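Local coordinates for flagellar hook protein FlgE (Caulobacter crescentus CB15, PDB 5AY6) that builds the flagellar hook, which probably acts as a universal joint passing motor torque to the filament, this fragment being a middle portion of the subunit, at residues I71-G75 with V76-T80; V121-D125 with L126-N130; T96-Y99 with K100-P104; Q17-A20 with A21-Y25; L200-P204 with G205-N209. All blocks are in the same frame, centred on the assembly; numbering follows the deposited sequence.

Contact 1 (I71-G75 with V76-T80)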
loop_
_atom_site.group_PDB
_atom_site.type_symbol
_atom_site.label_atom_id
_atom_site.label_comp_id
_atom_site.label_asym_id
_atom_site.label_seq_id
_atom_site.Cartn_x
_atom_site.Cartn_y
_atom_site.Cartn_z
ATOM N N ILE A 71 -8.503 -17.087 -0.863
ATOM C CA ILE A 71 -8.453 -18.513 -0.547
ATOM C C ILE A 71 -8.184 -19.289 -1.831
ATOM O O ILE A 71 -8.942 -19.187 -2.801
ATOM C CB ILE A 71 -9.754 -19.019 0.093
ATOM C CG1 ILE A 71 -10.213 -18.070 1.204
ATOM C CG2 ILE A 71 -9.556 -20.431 0.631
ATOM C CD1 ILE A 71 -9.238 -17.960 2.345
ATOM N N LYS A 72 -7.100 -20.055 -1.841
ATOM C CA LYS A 72 -6.677 -20.728 -3.060
ATOM C C LYS A 72 -6.647 -22.244 -2.905
ATOM O O LYS A 72 -6.312 -22.772 -1.842
ATOM C CB LYS A 72 -5.301 -20.219 -3.495
ATOM C CG LYS A 72 -5.259 -18.727 -3.799
ATOM C CD LYS A 72 -3.926 -18.329 -4.412
ATOM C CE LYS A 72 -3.878 -16.845 -4.734
ATOM N NZ LYS A 72 -2.619 -16.476 -5.446
ATOM N N GLU A 73 -7.010 -22.934 -3.981
ATOM C CA GLU A 73 -6.936 -24.386 -4.041
ATOM C C GLU A 73 -6.223 -24.784 -5.326
ATOM O O GLU A 73 -6.680 -24.454 -6.423
ATOM C CB GLU A 73 -8.330 -25.006 -3.974
ATOM C CG GLU A 73 -8.335 -26.527 -3.923
ATOM C CD GLU A 73 -9.731 -27.096 -3.737
ATOM O OE1 GLU A 73 -10.698 -26.484 -4.245
ATOM O OE2 GLU A 73 -9.859 -28.152 -3.079
ATOM N N ASN A 74 -5.095 -25.475 -5.182
ATOM C CA ASN A 74 -4.232 -25.804 -6.315
ATOM C C ASN A 74 -3.871 -24.571 -7.146
ATOM O O ASN A 74 -3.829 -24.630 -8.375
ATOM C CB ASN A 74 -4.898 -26.853 -7.204
ATOM C CG ASN A 74 -5.336 -28.071 -6.427
ATOM O OD1 ASN A 74 -4.667 -28.490 -5.481
ATOM N ND2 ASN A 74 -6.469 -28.648 -6.816
ATOM N N GLY A 75 -3.628 -23.454 -6.466
ATOM C CA GLY A 75 -3.222 -22.230 -7.129
ATOM C C GLY A 75 -4.360 -21.465 -7.780
ATOM O O GLY A 75 -4.125 -20.494 -8.498
ATOM N N VAL A 76 -5.592 -21.899 -7.534
ATOM C CA VAL A 76 -6.766 -21.226 -8.085
ATOM C C VAL A 76 -7.602 -20.579 -6.980
ATOM O O VAL A 76 -7.943 -21.222 -5.991
ATOM C CB VAL A 76 -7.647 -22.201 -8.892
ATOM C CG1 VAL A 76 -8.976 -21.550 -9.262
ATOM C CG2 VAL A 76 -6.908 -22.670 -10.140
ATOM N N ILE A 77 -7.923 -19.301 -7.150
ATOM C CA ILE A 77 -8.723 -18.587 -6.161
ATOM C C ILE A 77 -10.165 -19.087 -6.178
ATOM O O ILE A 77 -10.861 -18.955 -7.182
ATOM C CB ILE A 77 -8.691 -17.067 -6.407
ATOM C CG1 ILE A 77 -7.255 -16.549 -6.298
ATOM C CG2 ILE A 77 -9.609 -16.338 -5.439
ATOM C CD1 ILE A 77 -7.096 -15.094 -6.679
ATOM N N VAL A 78 -10.609 -19.681 -5.074
ATOM C CA VAL A 78 -11.990 -20.147 -4.982
ATOM C C VAL A 78 -12.860 -19.170 -4.191
ATOM O O VAL A 78 -14.081 -19.192 -4.303
ATOM C CB VAL A 78 -12.083 -21.544 -4.330
ATOM C CG1 VAL A 78 -11.265 -22.550 -5.121
ATOM C CG2 VAL A 78 -11.621 -21.498 -2.888
ATOM N N ALA A 79 -12.223 -18.315 -3.394
ATOM C CA ALA A 79 -12.944 -17.345 -2.574
ATOM C C ALA A 79 -12.051 -16.157 -2.244
ATOM O O ALA A 79 -10.837 -16.303 -2.098
ATOM C CB ALA A 79 -13.456 -17.995 -1.298
ATOM N N THR A 80 -12.652 -14.982 -2.116
ATOM C CA THR A 80 -11.875 -13.770 -1.901
ATOM C C THR A 80 -12.730 -12.669 -1.280
ATOM O O THR A 80 -13.958 -12.692 -1.381
ATOM C CB THR A 80 -11.253 -13.268 -3.227
ATOM O OG1 THR A 80 -10.359 -12.176 -2.973
ATOM C CG2 THR A 80 -12.338 -12.820 -4.200
#
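Val-76 closes the two-residue turn of a beta hairpin on Glu-73: its N gives a hydrogen bond to Glu-73 O, and Glu-73 N answers to Val-76 O at 2.8 Å. Between them Asn-74 and Gly-75 form the corners of a type I' turn, both with positive phi. Next comes Ile-77, paired with Lys-72 as a non-hydrogen-bonded pair; the lysine chain, extended beyond CG, lies slantwise over the isoleucine, CE of Lys-72 resting 3.7 Å from CG1 of Ile-77. An alanine in place of Lys-72 would probably leave that flank of Ile-77 without its aliphatic cover. Val-78 and Ala-79 then both face Ile-71, a classic beta bulge. Ile-71 O takes a 2.9 Å bond from Val-78 N and a weak one from Ala-79 N, while Ile-71 N reaches Ala-79 O at 2.8 Å, nearly straight at 170°. Beside the bulge, CG1 of Val-78 packs 4.0 Å from CB of Glu-73, whose carboxylate bonds His-46. Strand 64-73 continues the sheet to strand 45-53, with Tyr-48 against Ile-71 and Val-78, and strand 76-86 passes it on to strand 92-99.

Contact 2 (V121-D125 with L126-N130)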
loop_
_atom_site.group_PDB
_atom_site.type_symbol
_atom_site.label_atom_id
_atom_site.label_comp_id
_atom_site.label_asym_id
_atom_site.label_seq_id
_atom_site.Cartn_x
_atom_site.Cartn_y
_atom_site.Cartn_z
ATOM N N VAL A 121 -17.154 -23.261 3.681
ATOM C CA VAL A 121 -16.190 -23.742 4.662
ATOM C C VAL A 121 -16.186 -22.780 5.840
ATOM O O VAL A 121 -16.620 -21.628 5.716
ATOM C CB VAL A 121 -14.759 -23.873 4.080
ATOM C CG1 VAL A 121 -14.737 -24.864 2.921
ATOM C CG2 VAL A 121 -14.237 -22.515 3.638
ATOM N N ASN A 122 -15.707 -23.252 6.985
ATOM C CA ASN A 122 -15.643 -22.411 8.171
ATOM C C ASN A 122 -14.409 -21.518 8.171
ATOM O O ASN A 122 -13.290 -21.992 7.958
ATOM C CB ASN A 122 -15.673 -23.277 9.433
ATOM C CG ASN A 122 -16.985 -24.022 9.593
ATOM O OD1 ASN A 122 -18.026 -23.578 9.102
ATOM N ND2 ASN A 122 -16.942 -25.159 10.273
ATOM N N LEU A 123 -14.620 -20.224 8.412
ATOM C CA LEU A 123 -13.524 -19.264 8.500
ATOM C C LEU A 123 -12.489 -19.682 9.545
ATOM O O LEU A 123 -11.295 -19.423 9.383
ATOM C CB LEU A 123 -14.051 -17.862 8.833
ATOM C CG LEU A 123 -15.001 -17.187 7.842
ATOM C CD1 LEU A 123 -15.320 -15.776 8.312
ATOM C CD2 LEU A 123 -14.411 -17.161 6.438
ATOM N N ALA A 124 -12.952 -20.329 10.611
ATOM C CA ALA A 124 -12.063 -20.796 11.672
ATOM C C ALA A 124 -11.091 -21.864 11.163
ATOM O O ALA A 124 -9.945 -21.938 11.610
ATOM C CB ALA A 124 -12.874 -21.331 12.843
ATOM N N ASP A 125 -11.548 -22.693 10.231
ATOM C CA ASP A 125 -10.684 -23.719 9.653
ATOM C C ASP A 125 -9.667 -23.103 8.693
ATOM O O ASP A 125 -8.673 -23.738 8.331
ATOM C CB ASP A 125 -11.517 -24.785 8.935
ATOM C CG ASP A 125 -12.294 -25.664 9.900
ATOM O OD1 ASP A 125 -11.738 -26.001 10.966
ATOM O OD2 ASP A 125 -13.454 -26.014 9.595
ATOM N N LEU A 126 -9.922 -21.861 8.290
ATOM C CA LEU A 126 -9.008 -21.130 7.422
ATOM C C LEU A 126 -8.071 -20.235 8.228
ATOM O O LEU A 126 -7.160 -19.629 7.672
ATOM C CB LEU A 126 -9.783 -20.289 6.405
ATOM C CG LEU A 126 -10.715 -21.057 5.465
ATOM C CD1 LEU A 126 -11.417 -20.091 4.522
ATOM C CD2 LEU A 126 -9.946 -22.109 4.684
ATOM N N GLY A 127 -8.298 -20.155 9.536
ATOM C CA GLY A 127 -7.460 -19.347 10.408
ATOM C C GLY A 127 -7.822 -17.872 10.402
ATOM O O GLY A 127 -7.153 -17.056 11.040
ATOM N N ILE A 128 -8.881 -17.529 9.676
ATOM C CA ILE A 128 -9.347 -16.149 9.595
ATOM C C ILE A 128 -10.015 -15.780 10.915
ATOM O O ILE A 128 -9.999 -14.624 11.340
ATOM C CB ILE A 128 -10.311 -15.961 8.404
ATOM C CG1 ILE A 128 -9.549 -16.146 7.089
ATOM C CG2 ILE A 128 -10.961 -14.583 8.425
ATOM C CD1 ILE A 128 -10.401 -16.666 5.954
ATOM N N VAL A 129 -10.590 -16.791 11.556
ATOM C CA VAL A 129 -11.127 -16.675 12.904
ATOM C C VAL A 129 -10.335 -17.637 13.784
ATOM O O VAL A 129 -9.920 -18.695 13.318
ATOM C CB VAL A 129 -12.643 -16.989 12.936
ATOM C CG1 VAL A 129 -13.099 -17.408 14.323
ATOM C CG2 VAL A 129 -13.438 -15.788 12.448
ATOM N N ASN A 130 -10.098 -17.265 15.038
ATOM C CA ASN A 130 -9.284 -18.084 15.932
ATOM C C ASN A 130 -10.070 -18.531 17.159
ATOM O O ASN A 130 -10.596 -17.708 17.906
ATOM C CB ASN A 130 -8.032 -17.309 16.355
ATOM C CG ASN A 130 -7.026 -18.168 17.099
ATOM O OD1 ASN A 130 -7.207 -19.376 17.249
ATOM N ND2 ASN A 130 -5.949 -17.543 17.561
HETATM O O HOH W 1 -8.075 -20.544 13.879
#
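Leu-126 turns its CD1 back onto CG2 of Val-121 at 3.8 Å, the two side chains crossing at about a right angle. CG of Leu-126 stands anti to its own carbonyl carbon (chi1 -60°), which sends CD1 toward that valine. The winding of the backbone, for its part, brings CB of Leu-126 within 3.5 Å of Leu-123 O. CD2 of Leu-123 meets CD1 of Ile-128 obliquely at 4.1 Å. Val-129 places CG1 anti to its N (chi1 158°), and that methyl comes up to CB of Ala-124. The stretch is a single helix-like turn following strand 120-122, without the regular bonding of a helix; Gly-127, with positive phi, follows, and the chain changes direction there. Leu-123 O is the hub: Leu-126 N approaches from above one face of its carbonyl plane, Ile-128 N from the opposite face at 3.1 Å, and Val-129 N adds a weak bond. Gly-127 N donates to Ala-124 O. A water bonds both Ala-124 O and Val-129 O, the latter at 2.7 Å. An alanine at Leu-126 would probably open a gap beside Val-121 and take away an apolar partner of Tyr-48, which both side chains touch. Leu-123 and Val-129 pack on Leu-92 of strand 92-99, and Ile-128 O accepts a hydrogen bond from the hydroxyl of Tyr-85.

Contact 3 (T96-Y99 with K100-P104)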
loop_
_atom_site.group_PDB
_atom_site.type_symbol
_atom_site.label_atom_id
_atom_site.label_comp_id
_atom_site.label_asym_id
_atom_site.label_seq_id
_atom_site.Cartn_x
_atom_site.Cartn_y
_atom_site.Cartn_z
ATOM N N THR A 96 -16.234 -9.922 3.916
ATOM C CA THR A 96 -16.900 -9.939 2.620
ATOM C C THR A 96 -16.387 -11.093 1.769
ATOM O O THR A 96 -16.600 -11.120 0.555
ATOM C CB THR A 96 -16.699 -8.625 1.842
ATOM O OG1 THR A 96 -15.314 -8.472 1.500
ATOM C CG2 THR A 96 -17.171 -7.428 2.668
ATOM N N ILE A 97 -15.702 -12.040 2.402
ATOM C CA ILE A 97 -15.188 -13.201 1.683
ATOM C C ILE A 97 -16.342 -14.016 1.124
ATOM O O ILE A 97 -17.265 -14.392 1.848
ATOM C CB ILE A 97 -14.313 -14.104 2.580
ATOM C CG1 ILE A 97 -13.205 -13.292 3.249
ATOM C CG2 ILE A 97 -13.699 -15.238 1.765
ATOM C CD1 ILE A 97 -12.357 -14.109 4.214
ATOM N N ASP A 98 -16.287 -14.275 -0.175
ATOM C CA ASP A 98 -17.334 -15.005 -0.874
ATOM C C ASP A 98 -16.666 -15.725 -2.043
ATOM O O ASP A 98 -15.501 -15.454 -2.337
ATOM C CB ASP A 98 -18.426 -14.047 -1.359
ATOM C CG ASP A 98 -19.765 -14.730 -1.561
ATOM O OD1 ASP A 98 -19.837 -15.975 -1.481
ATOM O OD2 ASP A 98 -20.755 -14.006 -1.803
ATOM N N TYR A 99 -17.379 -16.631 -2.708
ATOM C CA TYR A 99 -16.772 -17.366 -3.818
ATOM C C TYR A 99 -16.394 -16.391 -4.933
ATOM O O TYR A 99 -17.028 -15.347 -5.088
ATOM C CB TYR A 99 -17.704 -18.479 -4.327
ATOM C CG TYR A 99 -18.941 -18.040 -5.095
ATOM C CD1 TYR A 99 -18.885 -17.793 -6.464
ATOM C CD2 TYR A 99 -20.173 -17.922 -4.460
ATOM C CE1 TYR A 99 -20.014 -17.410 -7.174
ATOM C CE2 TYR A 99 -21.309 -17.543 -5.163
ATOM C CZ TYR A 99 -21.224 -17.288 -6.519
ATOM O OH TYR A 99 -22.348 -16.910 -7.224
ATOM N N LYS A 100 -15.345 -16.711 -5.689
ATOM C CA LYS A 100 -14.860 -15.797 -6.726
ATOM C C LYS A 100 -15.894 -15.554 -7.822
ATOM O O LYS A 100 -16.354 -16.493 -8.477
ATOM C CB LYS A 100 -13.567 -16.320 -7.361
ATOM C CG LYS A 100 -13.027 -15.407 -8.464
ATOM C CD LYS A 100 -11.684 -15.882 -8.990
ATOM C CE LYS A 100 -11.793 -17.258 -9.621
ATOM N NZ LYS A 100 -10.464 -17.773 -10.053
ATOM N N GLY A 101 -16.245 -14.286 -8.016
ATOM C CA GLY A 101 -17.181 -13.890 -9.054
ATOM C C GLY A 101 -18.590 -13.705 -8.530
ATOM O O GLY A 101 -19.502 -13.367 -9.284
ATOM N N ALA A 102 -18.762 -13.918 -7.228
ATOM C CA ALA A 102 -20.078 -13.875 -6.605
ATOM C C ALA A 102 -20.699 -12.490 -6.706
ATOM O O ALA A 102 -20.008 -11.472 -6.618
ATOM C CB ALA A 102 -19.992 -14.304 -5.154
ATOM N N SER A 103 -22.015 -12.461 -6.888
ATOM C CA SER A 103 -22.754 -11.201 -6.943
ATOM C C SER A 103 -24.256 -11.405 -6.775
ATOM O O SER A 103 -24.869 -12.149 -7.535
ATOM C CB SER A 103 -22.477 -10.480 -8.252
ATOM O OG SER A 103 -23.346 -9.375 -8.435
ATOM N N PRO A 104 -24.851 -10.728 -5.780
ATOM C CA PRO A 104 -24.117 -9.809 -4.900
ATOM C C PRO A 104 -23.262 -10.520 -3.848
ATOM O O PRO A 104 -23.600 -11.621 -3.405
ATOM C CB PRO A 104 -25.236 -9.002 -4.237
ATOM C CG PRO A 104 -26.398 -9.921 -4.220
ATOM C CD PRO A 104 -26.289 -10.769 -5.462
HETATM O O HOH W 2 -23.648 -14.395 -6.710
#
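The Tyr-99 ring carries the methyl of Ala-102 over one face: CB sits 3.4 Å from the ring centroid and only 10° off the normal, a close CH-pi contact. At the ring edge, near its plane, lies Lys-100 O, 3.5 Å from CD1. The ring comes back over its own chain because CG of Tyr-99 stands between the backbone N and the carbonyl carbon (chi1 72°), folding the phenol across the residues that follow. Those residues make a type II beta turn from Tyr-99 to Ala-102, with Gly-101 at its third position, where its positive phi suits a residue without a side chain. The turn is closed by Ala-102 N to Tyr-99 O at 3.1 Å, the donor tilted 34° from the carbonyl plane. Asp-98 comes to the same methyl from another direction, its OD2 3.4 Å from CB of Ala-102, while OD1 accepts the backbone N of Tyr-99 at 2.8 Å from above the carboxylate plane. At the far end of the phenol, a water bonds Tyr-99 OH at 2.9 Å. Arg-113 of strand 111-113 touches both Tyr-99 and Ala-102. The methyl has the ring on one side and, roughly at right angles to that, the carboxylate oxygen. Arg-113, in a salt bridge, and Thr-106 N meet OD2 of Asp-98 while Tyr-99 N meets OD1, so both oxygens of the buried carboxylate have partners, and the arginine probably favours the ionised form of the carboxylate.

Contact 4 (Q17-A20 with A21-Y25)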
loop_
_atom_site.group_PDB
_atom_site.type_symbol
_atom_site.label_atom_id
_atom_site.label_comp_id
_atom_site.label_asym_id
_atom_site.label_seq_id
_atom_site.Cartn_x
_atom_site.Cartn_y
_atom_site.Cartn_z
ATOM N N GLN A 17 6.790 -8.017 -12.072
ATOM C CA GLN A 17 7.357 -7.976 -10.727
ATOM C C GLN A 17 6.426 -8.688 -9.753
ATOM O O GLN A 17 5.276 -8.298 -9.592
ATOM C CB GLN A 17 7.593 -6.533 -10.271
ATOM C CG GLN A 17 7.853 -6.394 -8.777
ATOM C CD GLN A 17 9.240 -6.853 -8.374
ATOM O OE1 GLN A 17 10.241 -6.333 -8.864
ATOM N NE2 GLN A 17 9.309 -7.832 -7.479
ATOM N N PRO A 18 6.915 -9.765 -9.128
ATOM C CA PRO A 18 6.063 -10.515 -8.206
ATOM C C PRO A 18 5.856 -9.777 -6.885
ATOM O O PRO A 18 6.738 -9.050 -6.424
ATOM C CB PRO A 18 6.834 -11.824 -8.000
ATOM C CG PRO A 18 8.247 -11.486 -8.304
ATOM C CD PRO A 18 8.211 -10.427 -9.361
ATOM N N VAL A 19 4.683 -9.963 -6.297
ATOM C CA VAL A 19 4.322 -9.311 -5.046
ATOM C C VAL A 19 5.173 -9.819 -3.881
ATOM O O VAL A 19 5.358 -11.023 -3.720
ATOM C CB VAL A 19 2.838 -9.539 -4.731
ATOM C CG1 VAL A 19 2.442 -8.793 -3.479
ATOM C CG2 VAL A 19 1.975 -9.095 -5.904
ATOM N N ALA A 20 5.688 -8.898 -3.069
ATOM C CA ALA A 20 6.487 -9.278 -1.906
ATOM C C ALA A 20 5.626 -9.954 -0.842
ATOM O O ALA A 20 4.435 -9.668 -0.714
ATOM C CB ALA A 20 7.188 -8.067 -1.321
ATOM N N ALA A 21 6.246 -10.847 -0.078
ATOM C CA ALA A 21 5.576 -11.519 1.031
ATOM C C ALA A 21 5.042 -10.521 2.058
ATOM O O ALA A 21 4.073 -10.807 2.756
ATOM C CB ALA A 21 6.520 -12.497 1.696
ATOM N N ALA A 22 5.672 -9.354 2.151
ATOM C CA ALA A 22 5.206 -8.314 3.068
ATOM C C ALA A 22 3.958 -7.593 2.547
ATOM O O ALA A 22 3.321 -6.839 3.277
ATOM C CB ALA A 22 6.319 -7.307 3.333
ATOM N N VAL A 23 3.611 -7.816 1.283
ATOM C CA VAL A 23 2.396 -7.229 0.725
ATOM C C VAL A 23 1.304 -8.287 0.574
ATOM O O VAL A 23 0.141 -8.033 0.891
ATOM C CB VAL A 23 2.670 -6.544 -0.634
ATOM C CG1 VAL A 23 1.375 -6.226 -1.362
ATOM C CG2 VAL A 23 3.488 -5.276 -0.422
ATOM N N SER A 24 1.679 -9.469 0.092
ATOM C CA SER A 24 0.762 -10.606 0.029
ATOM C C SER A 24 1.368 -11.799 0.755
ATOM O O SER A 24 2.287 -12.452 0.255
ATOM C CB SER A 24 0.438 -10.980 -1.414
ATOM O OG SER A 24 -0.311 -9.956 -2.036
ATOM N N TYR A 25 0.832 -12.086 1.933
ATOM C CA TYR A 25 1.435 -13.060 2.823
ATOM C C TYR A 25 0.687 -14.386 2.838
ATOM O O TYR A 25 -0.452 -14.460 3.298
ATOM C CB TYR A 25 1.510 -12.476 4.236
ATOM C CG TYR A 25 1.856 -13.473 5.313
ATOM C CD1 TYR A 25 3.128 -14.021 5.397
ATOM C CD2 TYR A 25 0.916 -13.848 6.261
ATOM C CE1 TYR A 25 3.451 -14.927 6.390
ATOM C CE2 TYR A 25 1.230 -14.754 7.258
ATOM C CZ TYR A 25 2.497 -15.288 7.317
ATOM O OH TYR A 25 2.814 -16.189 8.306
#
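Val-19 reaches forward to the turn with one methyl: its CG1 packs against CG1 of Val-23 at 3.5 Å, a close fit for two methyls, the two side chains crossing at about a right angle. CG1 of Val-19 is anti to the backbone N (chi1 -177°), which directs it over the turn, and the same methyl also lies 3.3 Å from OG of Ser-24. Ala-20 supplies the acceptor that holds the turn together. Its O takes Val-23 N at 2.8 Å from above the carbonyl plane and Ser-24 N at 2.9 Å, almost straight at 174°. Two N-H groups thus grip a single oxygen, one from above the carbonyl plane and one nearly end-on, and the chain through Ala-21 and Ala-22 is wound into a compact turn just ahead of strand 24-39. The hydroxyl of Ser-24 bonds that of Ser-53, and backbone bonds join Val-23 to Ser-54 and Tyr-25 to Tyr-52, so the turn delivers the chain to the edge of the five-stranded sheet beside strand 45-53. On the side facing the second five-stranded sheet, Val-19 touches Lys-189 and Val-23 touches Leu-188, both on strand 180-189.

Contact 5 (L200-P204 with G205-N209)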
loop_
_atom_site.group_PDB
_atom_site.type_symbol
_atom_site.label_atom_id
_atom_site.label_comp_id
_atom_site.label_asym_id
_atom_site.label_seq_id
_atom_site.Cartn_x
_atom_site.Cartn_y
_atom_site.Cartn_z
ATOM N N LEU A 200 5.839 9.022 -1.612
ATOM C CA LEU A 200 6.820 10.068 -1.827
ATOM C C LEU A 200 7.423 10.394 -0.468
ATOM O O LEU A 200 6.707 10.454 0.526
ATOM C CB LEU A 200 6.184 11.300 -2.468
ATOM C CG LEU A 200 5.921 11.180 -3.972
ATOM C CD1 LEU A 200 5.030 12.318 -4.442
ATOM C CD2 LEU A 200 7.233 11.171 -4.736
ATOM N N ARG A 201 8.736 10.580 -0.417
ATOM C CA ARG A 201 9.400 10.795 0.859
ATOM C C ARG A 201 10.667 11.620 0.708
ATOM O O ARG A 201 11.404 11.479 -0.267
ATOM C CB ARG A 201 9.733 9.449 1.521
ATOM C CG ARG A 201 10.666 8.564 0.693
ATOM C CD ARG A 201 10.839 7.169 1.298
ATOM N NE ARG A 201 11.855 6.393 0.587
ATOM C CZ ARG A 201 13.162 6.516 0.797
ATOM N NH1 ARG A 201 13.607 7.389 1.691
ATOM N NH2 ARG A 201 14.028 5.775 0.113
ATOM N N ALA A 202 10.903 12.491 1.682
ATOM C CA ALA A 202 12.169 13.192 1.807
ATOM C C ALA A 202 13.102 12.333 2.643
ATOM O O ALA A 202 12.683 11.317 3.190
ATOM C CB ALA A 202 11.972 14.558 2.449
ATOM N N LYS A 203 14.362 12.736 2.737
ATOM C CA LYS A 203 15.310 12.048 3.603
ATOM C C LYS A 203 14.819 12.127 5.048
ATOM O O LYS A 203 14.365 13.186 5.490
ATOM C CB LYS A 203 16.707 12.660 3.463
ATOM C CG LYS A 203 17.754 12.078 4.407
ATOM C CD LYS A 203 19.166 12.480 3.996
ATOM C CE LYS A 203 20.205 11.882 4.939
ATOM N NZ LYS A 203 21.587 11.983 4.392
ATOM N N PRO A 204 14.878 11.002 5.782
ATOM C CA PRO A 204 14.448 11.034 7.183
ATOM C C PRO A 204 15.169 12.143 7.940
ATOM O O PRO A 204 16.392 12.261 7.844
ATOM C CB PRO A 204 14.838 9.646 7.701
ATOM C CG PRO A 204 14.790 8.776 6.483
ATOM C CD PRO A 204 15.294 9.651 5.362
ATOM N N GLY A 205 14.415 12.979 8.643
ATOM C CA GLY A 205 15.003 14.112 9.334
ATOM C C GLY A 205 15.004 15.414 8.546
ATOM O O GLY A 205 15.208 16.482 9.122
ATOM N N ASP A 206 14.797 15.339 7.232
ATOM C CA ASP A 206 14.714 16.552 6.411
ATOM C C ASP A 206 13.386 17.284 6.598
ATOM O O ASP A 206 13.249 18.443 6.196
ATOM C CB ASP A 206 14.908 16.229 4.929
ATOM C CG ASP A 206 16.355 16.347 4.488
ATOM O OD1 ASP A 206 17.254 16.218 5.342
ATOM O OD2 ASP A 206 16.592 16.566 3.277
ATOM N N LEU A 207 12.413 16.607 7.198
ATOM C CA LEU A 207 11.124 17.219 7.512
ATOM C C LEU A 207 10.973 17.435 9.014
ATOM O O LEU A 207 11.368 16.591 9.813
ATOM C CB LEU A 207 9.966 16.357 7.009
ATOM C CG LEU A 207 9.899 15.978 5.531
ATOM C CD1 LEU A 207 8.621 15.190 5.253
ATOM C CD2 LEU A 207 9.983 17.206 4.642
ATOM N N ALA A 208 10.380 18.560 9.392
ATOM C CA ALA A 208 10.191 18.886 10.803
ATOM C C ALA A 208 8.999 18.161 11.421
ATOM O O ALA A 208 8.937 17.982 12.634
ATOM C CB ALA A 208 10.023 20.388 10.969
ATOM N N ASN A 209 8.054 17.746 10.587
ATOM C CA ASN A 209 6.755 17.275 11.071
ATOM C C ASN A 209 6.656 15.771 11.320
ATOM O O ASN A 209 5.640 15.286 11.825
ATOM C CB ASN A 209 5.674 17.690 10.083
ATOM C CG ASN A 209 5.940 17.162 8.693
ATOM O OD1 ASN A 209 6.855 17.621 8.010
ATOM N ND2 ASN A 209 5.144 16.188 8.266
HETATM O O HOH W 3 14.989 15.469 1.540
HETATM O O HOH W 4 18.096 14.643 7.233
#
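A type II beta turn from Lys-203 to Asp-206 leads the chain on from strand 195-202, in the range of the FlaE D2 domain, and Pro-204 and Gly-205 occupy its two corners. Asp-206 N closes it on Lys-203 O at 2.8 Å, with an N-H...O angle of 159° and the donor tilted from the carbonyl plane. Gly-205 has positive phi, and any CB there would run into Pro-204 O, which is consistent with a glycine at this corner. The aspartate side chain folds back over the turn: CB of Asp-206 lies 3.1 Å from Lys-203 O, and its CG comes 3.8 Å from CB of Lys-203. The lysine itself leads off, CG anti to the backbone N (chi1 176°) and the chain extended, with its amine not in contact with the carboxylate. Behind the turn, CB of Ala-202 packs at 4.0 Å on CD2 of Leu-207, whose side chain also meets Pro-266 and Ile-245, while Asp-206 shares a backbone bond with Ala-269. Arg-181 makes a long, weak ion pair with OD2 of Asp-206. Two waters then tie the carboxylate to the turn: one donates to OD2 and accepts from Lys-203 N, and the other donates to OD1 of Asp-206 at 2.6 Å and to Pro-204 O at 3.0 Å.

In the fold
Contacts 1, 2 and 3 belong to one body: contact 1 is the turn end of two inner strands of a five-stranded sheet, contact 3 leaves its outer strand, and contact 2 lies against it, Ile-71 touching Leu-126 and Ile-128, and Ile-97 meeting Ile-128. Contacts 1 and 2 are partly buried; contact 1 rests on backbone hydrogen bonds of paired strands, contact 2 on aliphatic packing around a carbonyl hub. Contact 3 is a surface turn. Contact 4, also at the surface, starts the opposite edge strand and holds mainly by one carbonyl. Contact 5, partly buried, stands apart, its centre about 41 Å from that of contact 1. Contacts 3 and 5 are both type II turns: in contact 3 an aromatic ring lies over the turn, in contact 5 two waters link the carboxylate to it.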